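Local coordinates for protein acRAF (Thiomonas intermedia, PDB 4LOW) that serves as an assembly factor for RuBisCO in the alpha-carboxysome and is related to the pterin-4a-carbinolamine dehydratases, at residues A32-L37 and I51-T56; T44-Q49 and G71-A76. One frame throughout, in Å; residues are numbered along the deposited sequence.

Interaction 1: A32-L37 and I51-T56; sequences AFLDAL and INFGTT
Leu-34 lays its CD1 methyl over one face of the Phe-53 ring, giving a worked example of how a helix packs on one face of a sheet. The methyl is 3.9 Å from the ring centroid and 20° off the ring normal, a CH-pi contact. It is displaced toward the rim, so the nearest ring atom to Leu-34 CD1 is Phe-53 CD2 at 3.6 Å. Chi1 of 67°, with CG between the backbone N and the carbonyl carbon, places the Phe-53 ring beside Leu-34, and chi2 sets its tilt.

The second branch of Leu-34 serves another neighbour: CD2 comes to 4.0 Å from Ile-51 CG2, the two side chains running alongside in opposed senses. Ile-51 also divides its work. While CG2 meets Leu-34, its longer branch meets Leu-37 tip to tip, with Ile-51 CD1 3.5 Å from Leu-37 CD2. With an alanine in place of Leu-34 both methyls are gone, and the Phe-53 face and Ile-51 CG2 would probably border a gap between helix and strand.

The two short axes run nearly antiparallel, at 167°, with a closest approach of 11.6 Å. Ile-51 and Phe-53 point to the helix while Asn-52 points away. Val-58 of strand 57-63 packs on both Leu-34 and Ile-51, and strand 51-53 continues the sheet through an antiparallel ladder with the second subunit.

Across these two segments the contact is wholly hydrocarbon, methyl on methyl and methyl on ring, which implies that shape and burial, rather than polar bonds, seat helix 27-44 against the strand at the subunit interface.

Interaction 2: T44-Q49 and G71-A76; sequences TGQHPQ and GEAERA. With FMT (formic acid), chain D; FMT (formic acid), chain F.
The carbonyl oxygen of Ala-73 takes hydrogen bonds from the side-chain amide of Gln-46 and from a water. The water bond is the shorter, water 1 donating to Ala-73 O at 2.8 Å; the direct bond from Gln-46 NE2 to Ala-73 O is weak at 3.3 Å, though fairly straight at 164°. The same water gives its other hydrogen to Gln-46 OE1, 2.7 Å from the water oxygen, so both ends of the amide are engaged and its rotation is likely to be fixed. Gln-46 reaches this far because CG is anti to its own carbonyl carbon (chi1 -69°) and the chain runs extended beyond it.

The base of that side chain is set by an ST turn: Gln-46 N donates to Thr-44 OG1 at 3.1 Å, across Gly-45, which leaves the preceding helix with a positive phi of 72°.

On the other segment, Gly-71 is the N-cap residue. Glu-74 bends back so that OE1 accepts weakly from Gly-71 N, while its OE2 takes a hydrogen bond from Ala-65 N. A formic acid molecule, probably from the crystallisation liquor, lies at this helix start and accepts from Ala-73 N at 3.1 Å through O2. A second formic acid molecule takes a weak bond from Arg-75 NH1 to its O2, 3.4 Å, at the guanidinium edge, and Arg-75 NH2 is paired with Glu-11.

The contact thus joins the turn between helix 27-44 and strand 50-53 to the first turn of helix 72-84. Thr-44, Gln-46 and Pro-48 all pack on Phe-77 of that helix, Pro-48 also touches Ile-60 and Leu-62 of strand 57-63, and the ring of His-47 meets Tyr-27 of the second subunit.

Overall arrangement
After strands 10-12 and 17-23 the chain enters helix 27-44, whose residues 32-37 supply one side of interaction 1. The helix ends at Thr-44, where segment 44-49 begins the first half of interaction 2, and the chain then turns into strand 50-53, where 51-56 closes the helix-to-strand loop of interaction 1. Strand 57-63 follows before 71-76, at the start of helix 72-84, closes the longer loop of interaction 2. The segments alternate, so the contacts cross rather than nest. Their centres are about 17 Å apart, on opposite sides of the chain's centre. Interaction 1 ties helix to sheet, interaction 2 brings the second helix to the intervening turn, and both border the second subunit.

Interaction 1: A32-L37 and I51-T56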
# COMPACT_ATOMS: atom_id res chain seq x y z
N ALA A 32 -11.99 -0.82 2.33
CA ALA A 32 -12.41 -1.17 3.70
C ALA A 32 -11.35 -2.06 4.32
O ALA A 32 -11.00 -1.87 5.48
CB ALA A 32 -13.75 -1.87 3.66
N PHE A 33 -10.81 -3.00 3.56
CA PHE A 33 -9.75 -3.87 4.10
C PHE A 33 -8.49 -3.05 4.44
O PHE A 33 -7.90 -3.23 5.50
CB PHE A 33 -9.46 -4.96 3.07
CG PHE A 33 -8.31 -5.83 3.45
CD1 PHE A 33 -8.44 -6.80 4.44
CD2 PHE A 33 -7.13 -5.78 2.74
CE1 PHE A 33 -7.41 -7.70 4.72
CE2 PHE A 33 -6.10 -6.69 3.01
CZ PHE A 33 -6.26 -7.65 4.00
N LEU A 34 -8.08 -2.13 3.54
CA LEU A 34 -6.92 -1.30 3.82
C LEU A 34 -7.10 -0.43 5.07
O LEU A 34 -6.18 -0.29 5.89
CB LEU A 34 -6.50 -0.43 2.62
CG LEU A 34 -5.95 -1.21 1.44
CD1 LEU A 34 -5.99 -0.34 0.19
CD2 LEU A 34 -4.47 -1.60 1.68
N ASP A 35 -8.29 0.18 5.22
CA ASP A 35 -8.53 0.97 6.42
C ASP A 35 -8.53 0.11 7.69
O ASP A 35 -7.99 0.52 8.73
CB ASP A 35 -9.85 1.72 6.27
CG ASP A 35 -9.76 2.87 5.29
OD1 ASP A 35 -8.78 3.64 5.36
OD2 ASP A 35 -10.76 3.10 4.57
N ALA A 36 -9.08 -1.12 7.59
CA ALA A 36 -9.08 -2.02 8.75
C ALA A 36 -7.64 -2.51 9.08
O ALA A 36 -7.25 -2.63 10.25
CB ALA A 36 -9.99 -3.22 8.50
N LEU A 37 -6.82 -2.69 8.07
CA LEU A 37 -5.44 -3.12 8.25
C LEU A 37 -4.67 -2.02 8.96
O LEU A 37 -3.86 -2.34 9.87
CB LEU A 37 -4.87 -3.48 6.85
CG LEU A 37 -3.41 -3.90 6.74
CD1 LEU A 37 -3.09 -5.18 7.55
CD2 LEU A 37 -3.03 -4.15 5.30
N ILE A 51 3.16 -3.11 2.32
CA ILE A 51 1.79 -3.31 1.84
C ILE A 51 1.78 -2.73 0.44
O ILE A 51 2.18 -1.58 0.23
CB ILE A 51 0.77 -2.62 2.74
CG1 ILE A 51 0.74 -3.27 4.12
CG2 ILE A 51 -0.64 -2.72 2.12
CD1 ILE A 51 0.08 -2.46 5.15
N ASN A 52 1.34 -3.50 -0.54
CA ASN A 52 1.46 -3.18 -1.94
C ASN A 52 0.13 -3.39 -2.61
O ASN A 52 -0.30 -4.54 -2.65
CB ASN A 52 2.57 -4.12 -2.48
CG ASN A 52 2.71 -4.22 -3.95
OD1 ASN A 52 2.39 -3.30 -4.69
ND2 ASN A 52 3.35 -5.31 -4.39
N PHE A 53 -0.54 -2.33 -3.09
CA PHE A 53 -1.90 -2.48 -3.52
C PHE A 53 -2.25 -1.77 -4.76
O PHE A 53 -1.61 -0.81 -5.17
CB PHE A 53 -2.84 -2.00 -2.36
CG PHE A 53 -2.79 -0.52 -2.03
CD1 PHE A 53 -1.89 -0.03 -1.09
CD2 PHE A 53 -3.74 0.35 -2.56
CE1 PHE A 53 -1.88 1.32 -0.78
CE2 PHE A 53 -3.76 1.69 -2.20
CZ PHE A 53 -2.83 2.17 -1.33
N GLY A 54 -3.36 -2.21 -5.34
CA GLY A 54 -4.04 -1.58 -6.45
C GLY A 54 -5.49 -1.36 -6.07
O GLY A 54 -5.84 -1.27 -4.89
N THR A 55 -6.36 -1.24 -7.08
CA THR A 55 -7.79 -0.99 -6.73
C THR A 55 -8.51 -2.22 -6.27
O THR A 55 -9.52 -2.10 -5.57
CB THR A 55 -8.52 -0.36 -7.89
OG1 THR A 55 -8.42 -1.25 -8.97
CG2 THR A 55 -7.95 0.97 -8.26
N THR A 56 -8.03 -3.41 -6.63
CA THR A 56 -8.76 -4.67 -6.37
C THR A 56 -7.90 -5.72 -5.69
O THR A 56 -8.33 -6.87 -5.54
CB THR A 56 -9.39 -5.25 -7.65
OG1 THR A 56 -8.34 -5.53 -8.57
CG2 THR A 56 -10.42 -4.33 -8.27

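Interaction 2: T44-Q49 and G71-A76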
# COMPACT_ATOMS: atom_id res chain seq x y z
N THR A 44 -1.98 -3.20 17.48
CA THR A 44 -0.92 -4.14 17.84
C THR A 44 0.46 -3.51 17.96
O THR A 44 1.34 -4.11 18.59
CB THR A 44 -0.89 -5.26 16.80
OG1 THR A 44 -0.57 -4.67 15.53
CG2 THR A 44 -2.19 -6.04 16.71
N GLY A 45 0.65 -2.36 17.31
CA GLY A 45 1.96 -1.71 17.22
C GLY A 45 2.84 -2.51 16.26
O GLY A 45 4.06 -2.30 16.21
N GLN A 46 2.23 -3.44 15.47
CA GLN A 46 2.95 -4.29 14.53
C GLN A 46 2.61 -3.79 13.15
O GLN A 46 1.44 -3.58 12.83
CB GLN A 46 2.54 -5.78 14.65
CG GLN A 46 2.99 -6.47 15.93
CD GLN A 46 2.36 -7.84 16.04
OE1 GLN A 46 1.26 -8.00 16.57
NE2 GLN A 46 2.99 -8.84 15.43
N HIS A 47 3.63 -3.59 12.36
CA HIS A 47 3.48 -3.06 11.02
C HIS A 47 4.10 -4.00 10.00
O HIS A 47 5.29 -4.32 10.11
CB HIS A 47 4.16 -1.67 10.93
CG HIS A 47 3.51 -0.65 11.81
ND1 HIS A 47 3.94 -0.42 13.10
CD2 HIS A 47 2.44 0.13 11.56
CE1 HIS A 47 3.12 0.49 13.60
NE2 HIS A 47 2.20 0.86 12.70
N PRO A 48 3.36 -4.38 8.94
CA PRO A 48 3.98 -5.16 7.88
C PRO A 48 5.26 -4.50 7.34
O PRO A 48 5.37 -3.25 7.34
CB PRO A 48 2.90 -5.18 6.79
CG PRO A 48 1.59 -5.13 7.58
CD PRO A 48 1.94 -4.11 8.66
N GLN A 49 6.17 -5.31 6.82
CA GLN A 49 7.36 -4.83 6.13
C GLN A 49 6.90 -3.97 4.93
O GLN A 49 7.44 -2.88 4.69
CB GLN A 49 8.20 -6.01 5.66
CG GLN A 49 9.44 -5.60 4.86
CD GLN A 49 10.19 -6.78 4.34
OE1 GLN A 49 10.20 -7.86 4.95
NE2 GLN A 49 10.88 -6.58 3.24
N GLY A 71 8.01 -16.16 14.07
CA GLY A 71 7.39 -16.74 15.26
C GLY A 71 5.89 -16.56 15.27
O GLY A 71 5.27 -16.10 14.30
N GLU A 72 5.32 -16.89 16.41
CA GLU A 72 3.89 -16.84 16.62
C GLU A 72 3.30 -15.45 16.67
O GLU A 72 2.14 -15.30 16.34
CB GLU A 72 3.46 -17.67 17.83
CG GLU A 72 3.67 -19.17 17.62
CD GLU A 72 2.86 -19.83 16.51
OE1 GLU A 72 1.90 -19.20 16.01
OE2 GLU A 72 3.15 -21.01 16.18
N ALA A 73 4.11 -14.41 17.03
CA ALA A 73 3.59 -13.04 17.01
C ALA A 73 3.28 -12.64 15.56
O ALA A 73 2.23 -12.06 15.30
CB ALA A 73 4.58 -12.06 17.63
N GLU A 74 4.17 -13.02 14.60
CA GLU A 74 3.98 -12.72 13.18
C GLU A 74 2.84 -13.53 12.61
O GLU A 74 1.99 -13.00 11.89
CB GLU A 74 5.25 -12.98 12.37
CG GLU A 74 6.41 -12.10 12.79
CD GLU A 74 7.35 -12.72 13.81
OE1 GLU A 74 6.89 -13.28 14.83
OE2 GLU A 74 8.58 -12.66 13.57
N ARG A 75 2.75 -14.82 13.02
CA ARG A 75 1.64 -15.65 12.54
C ARG A 75 0.31 -15.19 13.11
O ARG A 75 -0.71 -15.29 12.44
CB ARG A 75 1.89 -17.13 12.84
CG ARG A 75 3.15 -17.66 12.19
CD ARG A 75 3.28 -19.16 12.32
NE ARG A 75 4.55 -19.62 11.76
CZ ARG A 75 4.78 -19.81 10.46
NH1 ARG A 75 3.82 -19.61 9.57
NH2 ARG A 75 5.97 -20.21 10.05
N ALA A 76 0.30 -14.70 14.37
CA ALA A 76 -0.97 -14.21 14.94
C ALA A 76 -1.43 -12.94 14.23
O ALA A 76 -2.63 -12.77 13.99
CB ALA A 76 -0.82 -13.96 16.43
C FMT D . 7.66 -14.25 17.84
O1 FMT D . 7.89 -13.04 17.81
O2 FMT D . 6.69 -14.69 18.71
C FMT F . -0.31 -17.84 9.74
O1 FMT F . -1.18 -17.55 10.59
O2 FMT F . 0.52 -18.89 10.06
O HOH W 1 0.78 -10.63 17.21